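Local coordinates for putative uncharacterized protein (Mycobacterium tuberculosis, PDB 2ZQ5), which probably transfers a sulfuryl group from the donor PAPS to an acceptor that remains uncertain, as a mycobacterial member of the sulfotransferase family, at residues L171-Q176 / K231-L236; R92-T97 / L250-H255; R179-S184 / T206-R211; L99-T104 / A263-L268. One frame throughout, in Å; residues are numbered along the deposited sequence.

Contact 1 (L171-Q176 / K231-L236); sequences LEECWQ and KNPSHL
Glu173 and Lys231 meet through a salt bridge, with Lys231 NZ 2.7 Å from Glu173 OE2. The ammonium comes in on the anti side of the carboxylate, 33° out of its plane. The lysine chain bends at chi2 and chi3, while Glu173 runs out extended beyond CG. Next to this pair the backbones join, Cys174 N giving its hydrogen to Lys231 O at 3.1 Å. Asn232 OD1 accepts a weak bond from Trp175 N, 3.1 Å, and lies at the edge of the indole near its plane. Small cysteine, with its polarisable sulfur, suits the close approach that follows: its CB rests 3.5 Å from Asn232 CB, and Cys174 SG sits at the edge of the imidazole, 3.4 Å from His235 CE1. Lys231 ends strand 227-231 of a parallel sheet related to the P-loop NTPases, so the contact lies at the C-terminal ends of the strands, where such folds usually place their active sites. The same NZ also bonds to the hydroxyls of Thr104 and Thr105, at the start of helix 104-111. Further out, Glu172 OE2 takes Glu173 N with its anti lone pair at 2.8 Å, fixing the backbone that leads into the salt bridge. In the other segment, Asn232 ND2 donates to Ser234 OG over 2.8 Å, close to the amide plane, which sets the amide's rotation and turns OD1 to Trp175. A water donates to Glu172 O and accepts from Lys231 N.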
loop_
_atom_site.group_PDB
_atom_site.type_symbol
_atom_site.label_atom_id
_atom_site.label_comp_id
_atom_site.label_asym_id
_atom_site.label_seq_id
_atom_site.Cartn_x
_atom_site.Cartn_y
_atom_site.Cartn_z
ATOM N N LEU A 171 0.696 -9.003 -7.416
ATOM C CA LEU A 171 1.024 -8.655 -6.036
ATOM C C LEU A 171 0.577 -7.238 -5.698
ATOM O O LEU A 171 0.836 -6.292 -6.446
ATOM C CB LEU A 171 2.528 -8.809 -5.791
ATOM C CG LEU A 171 3.115 -10.204 -6.043
ATOM C CD1 LEU A 171 4.571 -10.221 -5.617
ATOM C CD2 LEU A 171 2.333 -11.253 -5.266
ATOM N N GLU A 172 -0.098 -7.108 -4.561
ATOM C CA GLU A 172 -0.621 -5.832 -4.088
ATOM C C GLU A 172 0.217 -5.209 -2.975
ATOM O O GLU A 172 0.997 -5.890 -2.303
ATOM C CB GLU A 172 -2.052 -6.015 -3.570
ATOM C CG GLU A 172 -3.154 -5.556 -4.508
ATOM C CD GLU A 172 -3.182 -4.049 -4.697
ATOM O OE1 GLU A 172 -4.212 -3.543 -5.184
ATOM O OE2 GLU A 172 -2.179 -3.372 -4.377
ATOM N N GLU A 173 0.020 -3.909 -2.781
ATOM C CA GLU A 173 0.721 -3.158 -1.750
ATOM C C GLU A 173 0.033 -3.321 -0.399
ATOM O O GLU A 173 -1.164 -3.612 -0.324
ATOM C CB GLU A 173 0.774 -1.680 -2.117
ATOM C CG GLU A 173 1.551 -1.377 -3.379
ATOM C CD GLU A 173 1.622 0.106 -3.643
ATOM O OE1 GLU A 173 0.561 0.758 -3.580
ATOM O OE2 GLU A 173 2.728 0.617 -3.917
ATOM N N CYS A 174 0.793 -3.088 0.665
ATOM C CA CYS A 174 0.283 -3.243 2.023
ATOM C C CYS A 174 -0.879 -2.344 2.424
ATOM O O CYS A 174 -1.582 -2.659 3.384
ATOM C CB CYS A 174 1.426 -3.073 3.026
ATOM S SG CYS A 174 2.809 -4.225 2.780
ATOM N N TRP A 175 -1.097 -1.238 1.715
ATOM C CA TRP A 175 -2.215 -0.374 2.087
ATOM C C TRP A 175 -3.525 -1.145 1.992
ATOM O O TRP A 175 -4.495 -0.803 2.665
ATOM C CB TRP A 175 -2.282 0.898 1.221
ATOM C CG TRP A 175 -2.571 0.667 -0.228
ATOM C CD1 TRP A 175 -1.660 0.552 -1.238
ATOM C CD2 TRP A 175 -3.862 0.508 -0.829
ATOM N NE1 TRP A 175 -2.303 0.330 -2.433
ATOM C CE2 TRP A 175 -3.653 0.298 -2.211
ATOM C CE3 TRP A 175 -5.173 0.521 -0.335
ATOM C CZ2 TRP A 175 -4.711 0.103 -3.106
ATOM C CZ3 TRP A 175 -6.226 0.325 -1.228
ATOM C CH2 TRP A 175 -5.984 0.120 -2.598
ATOM N N GLN A 176 -3.550 -2.193 1.169
ATOM C CA GLN A 176 -4.760 -2.997 1.027
ATOM C C GLN A 176 -5.092 -3.696 2.341
ATOM O O GLN A 176 -6.239 -4.066 2.579
ATOM C CB GLN A 176 -4.597 -4.018 -0.099
ATOM C CG GLN A 176 -4.770 -3.412 -1.482
ATOM C CD GLN A 176 -6.220 -3.386 -1.938
ATOM O OE1 GLN A 176 -7.129 -3.083 -1.163
ATOM N NE2 GLN A 176 -6.441 -3.700 -3.208
ATOM N N LYS A 231 5.507 -4.635 -0.100
ATOM C CA LYS A 231 5.878 -3.355 -0.693
ATOM C C LYS A 231 4.774 -2.344 -0.415
ATOM O O LYS A 231 3.593 -2.634 -0.614
ATOM C CB LYS A 231 6.110 -3.477 -2.201
ATOM C CG LYS A 231 6.733 -2.220 -2.822
ATOM C CD LYS A 231 5.702 -1.260 -3.407
ATOM C CE LYS A 231 5.239 -1.733 -4.778
ATOM N NZ LYS A 231 4.537 -0.657 -5.540
ATOM N N ASN A 232 5.156 -1.159 0.048
ATOM C CA ASN A 232 4.173 -0.122 0.339
ATOM C C ASN A 232 4.834 1.181 0.761
ATOM O O ASN A 232 5.868 1.174 1.425
ATOM C CB ASN A 232 3.247 -0.581 1.467
ATOM C CG ASN A 232 1.952 0.198 1.506
ATOM O OD1 ASN A 232 1.253 0.309 0.497
ATOM N ND2 ASN A 232 1.612 0.731 2.678
ATOM N N PRO A 233 4.245 2.324 0.374
ATOM C CA PRO A 233 4.822 3.614 0.756
ATOM C C PRO A 233 4.796 3.879 2.272
ATOM O O PRO A 233 5.627 4.622 2.782
ATOM C CB PRO A 233 3.953 4.616 -0.002
ATOM C CG PRO A 233 3.593 3.871 -1.246
ATOM C CD PRO A 233 3.256 2.494 -0.710
ATOM N N SER A 234 3.855 3.270 2.994
ATOM C CA SER A 234 3.748 3.512 4.436
ATOM C C SER A 234 4.993 3.137 5.229
ATOM O O SER A 234 5.266 3.711 6.281
ATOM C CB SER A 234 2.552 2.756 5.027
ATOM O OG SER A 234 2.807 1.361 5.077
ATOM N N HIS A 235 5.758 2.182 4.720
ATOM C CA HIS A 235 6.946 1.733 5.424
ATOM C C HIS A 235 7.964 2.848 5.638
ATOM O O HIS A 235 8.803 2.767 6.532
ATOM C CB HIS A 235 7.513 0.522 4.685
ATOM C CG HIS A 235 6.524 -0.599 4.582
ATOM N ND1 HIS A 235 6.372 -1.379 3.456
ATOM C CD2 HIS A 235 5.580 -1.017 5.458
ATOM C CE1 HIS A 235 5.369 -2.222 3.641
ATOM N NE2 HIS A 235 4.872 -2.022 4.848
ATOM N N LEU A 236 7.868 3.906 4.838
ATOM C CA LEU A 236 8.760 5.054 4.993
ATOM C C LEU A 236 8.396 5.818 6.263
ATOM O O LEU A 236 9.271 6.305 6.987
ATOM C CB LEU A 236 8.608 6.019 3.817
ATOM C CG LEU A 236 9.109 5.580 2.445
ATOM C CD1 LEU A 236 8.665 6.589 1.395
ATOM C CD2 LEU A 236 10.628 5.465 2.469
HETATM O O HOH W 1 2.714 -5.949 -0.048
#

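Contact 2 (R92-T97 / L250-H255); sequences RPIFVT and LVVQTH
Leu250 packs against Arg92, Pro93 and Ile94 where two neighbouring parallel strands of the sulfotransferase sheet begin. Its CB stands 3.7 Å from Pro93 O and beside Ile94 CG1. With chi1 at -56°, CG lies anti to the carbonyl carbon and still close to the Pro93 carbonyl, and the chain forks there. The CD1 branch reaches Ile94 CG1 at 4.1 Å and also lies over one face of the Arg92 guanidinium, offset toward its rim. On the other branch, Leu250 CD2 touches Arg92 NH2 at 3.6 Å; that nitrogen also donates to Phe335 O. Leucine fits because its two methyls can serve a hydrophobic neighbour and a flat cation together. Beyond it, strands 94-97 and 250-255 run side by side in a parallel ladder, their directions 19° apart. Leu250 N donates to Pro93 O at 2.9 Å, and Phe95 N returns a bond to Leu250 O at 2.8 Å; the pattern then alternates through Val252 to Thr97 and Thr254. Ile94, Val96, Leu250 and Val252 point to one face, toward helix 104-111 and Phe335. Phe95, Thr97, Val251 and Gln253 point to the other, where helix 282-304 packs on Val251 and Gln253. The beta-branched Ile94, Val96, Thr97, Val251 and Val252 suit such extended backbone. Five backbone bonds, most of them nearly straight, among largely apolar side chains are consistent with a firmly held sheet centre, its buried peptide groups paired.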
loop_
_atom_site.group_PDB
_atom_site.type_symbol
_atom_site.label_atom_id
_atom_site.label_comp_id
_atom_site.label_asym_id
_atom_site.label_seq_id
_atom_site.Cartn_x
_atom_site.Cartn_y
_atom_site.Cartn_z
ATOM N N ARG A 92 12.314 -13.238 8.989
ATOM C CA ARG A 92 13.064 -12.330 8.129
ATOM C C ARG A 92 12.346 -11.926 6.842
ATOM O O ARG A 92 12.824 -12.188 5.733
ATOM C CB ARG A 92 14.433 -12.939 7.796
ATOM C CG ARG A 92 15.279 -13.267 9.028
ATOM C CD ARG A 92 16.667 -13.744 8.623
ATOM N NE ARG A 92 17.539 -12.644 8.217
ATOM C CZ ARG A 92 18.559 -12.773 7.375
ATOM N NH1 ARG A 92 18.832 -13.955 6.841
ATOM N NH2 ARG A 92 19.315 -11.727 7.074
ATOM N N PRO A 93 11.175 -11.286 6.977
ATOM C CA PRO A 93 10.409 -10.847 5.807
ATOM C C PRO A 93 11.125 -9.687 5.125
ATOM O O PRO A 93 11.881 -8.955 5.770
ATOM C CB PRO A 93 9.075 -10.415 6.413
ATOM C CG PRO A 93 9.488 -9.899 7.779
ATOM C CD PRO A 93 10.456 -10.976 8.225
ATOM N N ILE A 94 10.896 -9.531 3.827
ATOM C CA ILE A 94 11.494 -8.437 3.071
ATOM C C ILE A 94 10.436 -7.370 2.820
ATOM O O ILE A 94 9.328 -7.672 2.366
ATOM C CB ILE A 94 12.040 -8.911 1.708
ATOM C CG1 ILE A 94 13.207 -9.876 1.924
ATOM C CG2 ILE A 94 12.483 -7.711 0.874
ATOM C CD1 ILE A 94 13.758 -10.472 0.643
ATOM N N PHE A 95 10.784 -6.126 3.136
ATOM C CA PHE A 95 9.897 -4.987 2.934
ATOM C C PHE A 95 10.522 -4.017 1.945
ATOM O O PHE A 95 11.639 -3.538 2.154
ATOM C CB PHE A 95 9.660 -4.255 4.256
ATOM C CG PHE A 95 8.694 -4.948 5.172
ATOM C CD1 PHE A 95 7.356 -4.572 5.198
ATOM C CD2 PHE A 95 9.118 -5.973 6.013
ATOM C CE1 PHE A 95 6.449 -5.208 6.050
ATOM C CE2 PHE A 95 8.217 -6.615 6.868
ATOM C CZ PHE A 95 6.885 -6.230 6.885
ATOM N N VAL A 96 9.807 -3.744 0.860
ATOM C CA VAL A 96 10.274 -2.802 -0.144
ATOM C C VAL A 96 9.491 -1.510 0.041
ATOM O O VAL A 96 8.282 -1.533 0.271
ATOM C CB VAL A 96 10.015 -3.317 -1.580
ATOM C CG1 VAL A 96 10.449 -2.267 -2.602
ATOM C CG2 VAL A 96 10.760 -4.621 -1.812
ATOM N N THR A 97 10.176 -0.377 -0.040
ATOM C CA THR A 97 9.483 0.889 0.095
ATOM C C THR A 97 10.217 1.974 -0.678
ATOM O O THR A 97 11.357 1.782 -1.120
ATOM C CB THR A 97 9.302 1.286 1.587
ATOM O OG1 THR A 97 8.358 2.358 1.679
ATOM C CG2 THR A 97 10.620 1.718 2.209
ATOM N N LEU A 250 13.977 -7.274 6.734
ATOM C CA LEU A 250 14.995 -6.888 5.764
ATOM C C LEU A 250 14.300 -5.809 4.945
ATOM O O LEU A 250 13.327 -6.081 4.242
ATOM C CB LEU A 250 15.372 -8.085 4.888
ATOM C CG LEU A 250 15.837 -9.318 5.666
ATOM C CD1 LEU A 250 16.122 -10.453 4.698
ATOM C CD2 LEU A 250 17.081 -8.977 6.481
ATOM N N VAL A 251 14.796 -4.582 5.045
ATOM C CA VAL A 251 14.177 -3.452 4.364
ATOM C C VAL A 251 14.994 -2.923 3.192
ATOM O O VAL A 251 16.182 -2.635 3.334
ATOM C CB VAL A 251 13.942 -2.307 5.366
ATOM C CG1 VAL A 251 13.177 -1.178 4.702
ATOM C CG2 VAL A 251 13.184 -2.827 6.579
ATOM N N VAL A 252 14.339 -2.794 2.041
ATOM C CA VAL A 252 14.971 -2.287 0.828
ATOM C C VAL A 252 14.278 -0.999 0.404
ATOM O O VAL A 252 13.066 -0.983 0.192
ATOM C CB VAL A 252 14.857 -3.293 -0.344
ATOM C CG1 VAL A 252 15.547 -2.732 -1.580
ATOM C CG2 VAL A 252 15.464 -4.626 0.050
ATOM N N GLN A 253 15.050 0.076 0.284
ATOM C CA GLN A 253 14.506 1.363 -0.130
ATOM C C GLN A 253 15.022 1.744 -1.510
ATOM O O GLN A 253 16.226 1.684 -1.772
ATOM C CB GLN A 253 14.887 2.460 0.865
ATOM C CG GLN A 253 14.388 3.842 0.453
ATOM C CD GLN A 253 14.804 4.927 1.419
ATOM O OE1 GLN A 253 15.882 4.868 2.007
ATOM N NE2 GLN A 253 13.955 5.937 1.577
ATOM N N THR A 254 14.107 2.136 -2.389
ATOM C CA THR A 254 14.484 2.552 -3.731
ATOM C C THR A 254 14.737 4.053 -3.714
ATOM O O THR A 254 14.156 4.784 -2.908
ATOM C CB THR A 254 13.378 2.229 -4.750
ATOM O OG1 THR A 254 12.136 2.785 -4.302
ATOM C CG2 THR A 254 13.237 0.726 -4.919
ATOM N N HIS A 255 15.605 4.512 -4.607
ATOM C CA HIS A 255 15.954 5.923 -4.676
ATOM C C HIS A 255 15.987 6.449 -6.100
ATOM O O HIS A 255 16.386 5.748 -7.029
ATOM C CB HIS A 255 17.334 6.153 -4.057
ATOM C CG HIS A 255 17.405 5.838 -2.597
ATOM N ND1 HIS A 255 17.005 6.729 -1.625
ATOM C CD2 HIS A 255 17.824 4.728 -1.944
ATOM C CE1 HIS A 255 17.177 6.183 -0.434
ATOM N NE2 HIS A 255 17.672 4.969 -0.600
#

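Contact 3 (R179-S184 / T206-R211); sequences RQSLHS and TPSYCR
Arg211 and Gln180 make the direct hydrogen bonds of this contact, in which a 3-10 turn, residues 179-181, lies against the first turns of helix 206-219 in the helical part of the sulfotransferase fold. Arg211 runs extended from CG to NE and grips the amide oxygen side-on: NE donates to Gln180 OE1 at 2.8 Å and NH2 to the same atom at 3.0 Å. That oxygen lies in the guanidinium plane, although the amide itself is turned 68° from it. Glutamine suits the place because its other end is used too, NE2 bonding to Ser75 of helix 55-81. One turn of the helix earlier, Ser208 is small enough to let the backbones come close, and its OG packs 3.4 Å from Ser181 CB. Ser181 OG, whose main partner is Asp34, shares with Ser208 O a water that donates to both, so the helix carbonyl is reached without direct contact. The aliphatic CD of Arg211 passes 3.5 Å from Ser181 OG. His183 adds the last side chain of the contact, its ring held by the bond from ND1 to Ser181 O, 2.7 Å long. Over one face of that imidazole, offset toward its rim, sits Ser208 OG, 3.3 Å from His183 CG.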
loop_
_atom_site.group_PDB
_atom_site.type_symbol
_atom_site.label_atom_id
_atom_site.label_comp_id
_atom_site.label_asym_id
_atom_site.label_seq_id
_atom_site.Cartn_x
_atom_site.Cartn_y
_atom_site.Cartn_z
ATOM N N ARG A 179 -5.539 -0.495 5.341
ATOM C CA ARG A 179 -6.789 0.251 5.243
ATOM C C ARG A 179 -7.800 -0.294 6.250
ATOM O O ARG A 179 -8.724 0.409 6.648
ATOM C CB ARG A 179 -7.373 0.160 3.827
ATOM C CG ARG A 179 -7.755 -1.252 3.417
ATOM C CD ARG A 179 -8.412 -1.335 2.044
ATOM N NE ARG A 179 -8.583 -2.737 1.669
ATOM C CZ ARG A 179 -9.540 -3.208 0.878
ATOM N NH1 ARG A 179 -10.449 -2.395 0.354
ATOM N NH2 ARG A 179 -9.583 -4.507 0.610
ATOM N N GLN A 180 -7.627 -1.548 6.661
ATOM C CA GLN A 180 -8.542 -2.149 7.629
ATOM C C GLN A 180 -8.534 -1.363 8.941
ATOM O O GLN A 180 -9.534 -1.339 9.666
ATOM C CB GLN A 180 -8.158 -3.609 7.904
ATOM C CG GLN A 180 -8.415 -4.556 6.744
ATOM C CD GLN A 180 -8.229 -6.014 7.130
ATOM O OE1 GLN A 180 -8.209 -6.358 8.314
ATOM N NE2 GLN A 180 -8.107 -6.880 6.131
ATOM N N SER A 181 -7.402 -0.719 9.228
ATOM C CA SER A 181 -7.218 0.086 10.439
ATOM C C SER A 181 -7.394 1.575 10.146
ATOM O O SER A 181 -7.254 2.412 11.044
ATOM C CB SER A 181 -5.809 -0.120 11.000
ATOM O OG SER A 181 -5.533 -1.486 11.247
ATOM N N LEU A 182 -7.694 1.898 8.894
ATOM C CA LEU A 182 -7.853 3.282 8.455
ATOM C C LEU A 182 -6.608 4.128 8.734
ATOM O O LEU A 182 -6.704 5.334 8.967
ATOM C CB LEU A 182 -9.100 3.933 9.077
ATOM C CG LEU A 182 -10.471 3.575 8.470
ATOM C CD1 LEU A 182 -10.421 3.683 6.947
ATOM C CD2 LEU A 182 -10.870 2.171 8.881
ATOM N N HIS A 183 -5.447 3.473 8.723
ATOM C CA HIS A 183 -4.151 4.138 8.900
ATOM C C HIS A 183 -3.417 3.884 7.589
ATOM O O HIS A 183 -2.937 2.774 7.340
ATOM C CB HIS A 183 -3.345 3.528 10.056
ATOM C CG HIS A 183 -3.785 3.978 11.415
ATOM N ND1 HIS A 183 -4.996 3.621 11.965
ATOM C CD2 HIS A 183 -3.158 4.737 12.347
ATOM C CE1 HIS A 183 -5.098 4.137 13.176
ATOM N NE2 HIS A 183 -3.996 4.818 13.433
ATOM N N SER A 184 -3.327 4.906 6.748
ATOM C CA SER A 184 -2.689 4.750 5.446
ATOM C C SER A 184 -2.305 6.091 4.840
ATOM O O SER A 184 -3.039 7.067 4.980
ATOM C CB SER A 184 -3.652 4.022 4.501
ATOM O OG SER A 184 -3.135 3.947 3.185
ATOM N N THR A 206 2.204 1.097 15.391
ATOM C CA THR A 206 2.369 -0.274 15.855
ATOM C C THR A 206 1.108 -1.137 15.859
ATOM O O THR A 206 1.128 -2.249 15.348
ATOM C CB THR A 206 3.045 -0.314 17.236
ATOM O OG1 THR A 206 4.246 0.470 17.192
ATOM C CG2 THR A 206 3.423 -1.747 17.595
ATOM N N PRO A 207 -0.007 -0.643 16.416
ATOM C CA PRO A 207 -1.208 -1.484 16.411
ATOM C C PRO A 207 -1.636 -1.877 14.998
ATOM O O PRO A 207 -2.090 -2.997 14.769
ATOM C CB PRO A 207 -2.246 -0.613 17.116
ATOM C CG PRO A 207 -1.405 0.210 18.054
ATOM C CD PRO A 207 -0.230 0.591 17.188
ATOM N N SER A 208 -1.481 -0.955 14.052
ATOM C CA SER A 208 -1.846 -1.229 12.664
ATOM C C SER A 208 -0.917 -2.270 12.053
ATOM O O SER A 208 -1.355 -3.120 11.281
ATOM C CB SER A 208 -1.802 0.052 11.829
ATOM O OG SER A 208 -2.852 0.929 12.190
ATOM N N TYR A 209 0.368 -2.207 12.387
ATOM C CA TYR A 209 1.296 -3.193 11.846
ATOM C C TYR A 209 1.098 -4.553 12.501
ATOM O O TYR A 209 1.333 -5.586 11.879
ATOM C CB TYR A 209 2.744 -2.712 11.973
ATOM C CG TYR A 209 3.167 -1.885 10.779
ATOM C CD1 TYR A 209 2.594 -0.637 10.530
ATOM C CD2 TYR A 209 4.089 -2.382 9.859
ATOM C CE1 TYR A 209 2.922 0.095 9.393
ATOM C CE2 TYR A 209 4.430 -1.655 8.713
ATOM C CZ TYR A 209 3.839 -0.420 8.488
ATOM O OH TYR A 209 4.149 0.304 7.359
ATOM N N CYS A 210 0.657 -4.560 13.752
ATOM C CA CYS A 210 0.390 -5.818 14.424
ATOM C C CYS A 210 -0.765 -6.514 13.699
ATOM O O CYS A 210 -0.764 -7.738 13.534
ATOM C CB CYS A 210 0.037 -5.561 15.886
ATOM S SG CYS A 210 1.485 -5.255 16.923
ATOM N N ARG A 211 -1.746 -5.735 13.252
ATOM C CA ARG A 211 -2.873 -6.313 12.528
ATOM C C ARG A 211 -2.388 -6.801 11.157
ATOM O O ARG A 211 -2.815 -7.849 10.665
ATOM C CB ARG A 211 -3.991 -5.282 12.364
ATOM C CG ARG A 211 -5.272 -5.892 11.831
ATOM C CD ARG A 211 -6.305 -4.849 11.452
ATOM N NE ARG A 211 -7.489 -5.496 10.892
ATOM C CZ ARG A 211 -8.473 -6.016 11.620
ATOM N NH1 ARG A 211 -8.433 -5.956 12.944
ATOM N NH2 ARG A 211 -9.484 -6.632 11.019
HETATM O O HOH W 2 -3.702 -2.888 9.728
#

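Contact 4 (L99-T104 / A263-L268); sequences LVRTGT and ASMCSL
A bend at the last torsion of Met265 (chi3 62°) turns its methyl to Leu99, and one at chi2 of Arg101 (-59°) folds that chain along the helix surface by Ser264. Met265 CE thus meets Leu99 CD2 at 3.8 Å, the two side chains crossing at about a right angle. Met265 CG faces Val100 CG1 at 3.7 Å; here the chains slide past each other in opposite directions. The flexible thioether can follow the uneven surface left by a leucine and a valine. Residues 99-104 form the loop between strand 94-97 and helix 104-111, the position of the P-loop-like segment that in sulfotransferases binds the 5'-phosphosulfate end of PAPS, and probably does so here. It opens with a type II turn from Leu99 to Thr102, in which Thr102 OG1 donates to Leu99 O at 2.6 Å, reinforcing a weak backbone bond. Arg101 takes the third position with a positive phi of 75°, unusual for a residue with a side chain, and its CB points to helix 262-272. Its NE stops 3.3 Å from Ser264 OG at an angle too poor for a hydrogen bond. Leu268 flanks the arginine: CD2 touches Arg101 NH2 at 3.8 Å and Val100 CG2 at 4.1 Å.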
loop_
_atom_site.group_PDB
_atom_site.type_symbol
_atom_site.label_atom_id
_atom_site.label_comp_id
_atom_site.label_asym_id
_atom_site.label_seq_id
_atom_site.Cartn_x
_atom_site.Cartn_y
_atom_site.Cartn_z
ATOM N N LEU A 99 9.214 6.003 -2.979
ATOM C CA LEU A 99 8.167 6.737 -3.685
ATOM C C LEU A 99 7.716 6.015 -4.938
ATOM O O LEU A 99 8.414 5.148 -5.461
ATOM C CB LEU A 99 8.666 8.126 -4.089
ATOM C CG LEU A 99 8.585 9.264 -3.072
ATOM C CD1 LEU A 99 9.216 8.864 -1.754
ATOM C CD2 LEU A 99 9.280 10.491 -3.657
ATOM N N VAL A 100 6.532 6.372 -5.420
ATOM C CA VAL A 100 6.045 5.779 -6.649
ATOM C C VAL A 100 6.998 6.332 -7.710
ATOM O O VAL A 100 7.563 7.415 -7.532
ATOM C CB VAL A 100 4.592 6.215 -6.952
ATOM C CG1 VAL A 100 4.520 7.720 -7.112
ATOM C CG2 VAL A 100 4.089 5.517 -8.206
ATOM N N ARG A 101 7.193 5.580 -8.788
ATOM C CA ARG A 101 8.081 5.973 -9.882
ATOM C C ARG A 101 9.568 5.817 -9.552
ATOM O O ARG A 101 10.416 6.425 -10.209
ATOM C CB ARG A 101 7.813 7.425 -10.310
ATOM C CG ARG A 101 6.370 7.733 -10.681
ATOM C CD ARG A 101 5.869 6.874 -11.829
ATOM N NE ARG A 101 4.517 7.263 -12.225
ATOM C CZ ARG A 101 3.729 6.548 -13.021
ATOM N NH1 ARG A 101 4.152 5.391 -13.513
ATOM N NH2 ARG A 101 2.517 6.990 -13.326
ATOM N N THR A 102 9.893 5.012 -8.540
ATOM C CA THR A 102 11.296 4.793 -8.177
ATOM C C THR A 102 11.715 3.331 -8.321
ATOM O O THR A 102 12.825 2.957 -7.939
ATOM C CB THR A 102 11.609 5.242 -6.728
ATOM O OG1 THR A 102 10.869 4.440 -5.797
ATOM C CG2 THR A 102 11.252 6.703 -6.535
ATOM N N GLY A 103 10.821 2.509 -8.862
ATOM C CA GLY A 103 11.138 1.107 -9.067
ATOM C C GLY A 103 10.640 0.120 -8.026
ATOM O O GLY A 103 11.005 -1.054 -8.072
ATOM N N THR A 104 9.803 0.568 -7.098
ATOM C CA THR A 104 9.306 -0.344 -6.068
ATOM C C THR A 104 8.483 -1.489 -6.654
ATOM O O THR A 104 8.574 -2.623 -6.185
ATOM C CB THR A 104 8.443 0.380 -5.009
ATOM O OG1 THR A 104 7.291 0.958 -5.635
ATOM C CG2 THR A 104 9.255 1.456 -4.301
ATOM N N ALA A 263 6.672 15.707 -11.008
ATOM C CA ALA A 263 5.603 16.033 -11.951
ATOM C C ALA A 263 4.805 14.781 -12.309
ATOM O O ALA A 263 3.575 14.811 -12.352
ATOM C CB ALA A 263 6.180 16.669 -13.213
ATOM N N SER A 264 5.515 13.681 -12.550
ATOM C CA SER A 264 4.884 12.413 -12.904
ATOM C C SER A 264 3.996 11.920 -11.765
ATOM O O SER A 264 2.899 11.406 -11.995
ATOM C CB SER A 264 5.957 11.367 -13.215
ATOM O OG SER A 264 5.377 10.117 -13.548
ATOM N N MET A 265 4.476 12.079 -10.536
ATOM C CA MET A 265 3.725 11.663 -9.358
ATOM C C MET A 265 2.420 12.443 -9.261
ATOM O O MET A 265 1.360 11.876 -8.986
ATOM C CB MET A 265 4.562 11.894 -8.098
ATOM C CG MET A 265 5.810 11.030 -8.021
ATOM S SD MET A 265 6.959 11.590 -6.750
ATOM C CE MET A 265 5.963 11.389 -5.296
ATOM N N CYS A 266 2.501 13.750 -9.491
ATOM C CA CYS A 266 1.321 14.600 -9.427
ATOM C C CYS A 266 0.349 14.302 -10.563
ATOM O O CYS A 266 -0.865 14.308 -10.365
ATOM C CB CYS A 266 1.734 16.073 -9.463
ATOM S SG CYS A 266 2.614 16.634 -7.981
ATOM N N SER A 267 0.889 14.041 -11.751
ATOM C CA SER A 267 0.066 13.732 -12.912
ATOM C C SER A 267 -0.703 12.436 -12.676
ATOM O O SER A 267 -1.868 12.320 -13.057
ATOM C CB SER A 267 0.945 13.607 -14.157
ATOM O OG SER A 267 0.164 13.346 -15.311
ATOM N N LEU A 268 -0.055 11.461 -12.045
ATOM C CA LEU A 268 -0.718 10.192 -11.758
ATOM C C LEU A 268 -1.892 10.432 -10.812
ATOM O O LEU A 268 -2.992 9.922 -11.027
ATOM C CB LEU A 268 0.262 9.205 -11.117
ATOM C CG LEU A 268 -0.345 7.903 -10.582
ATOM C CD1 LEU A 268 -1.026 7.147 -11.708
ATOM C CD2 LEU A 268 0.743 7.050 -9.952
#

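From the N terminus, strand 94-97 opens contact 2 and the following loop, 99-104, opens contact 4; they close in the same order, at strand 250-255 and helix 262-272, so their two long loops cross. Within both lies contact 1, which brings 171-176 back to the end of strand 227-231, and contact 3 is innermost, joining 179-184 to helix 206-219. The sheet centre links three of them: Asn232 bonds to Val96 and Thr97, and the Thr254 hydroxyl bonds to that of Thr102. Contact 3 reaches contact 1 through the Tyr209 and Ser234 hydroxyls, tying helix 206-219 to the end of the sheet; the centres of contacts 3 and 4 are about 24 Å apart.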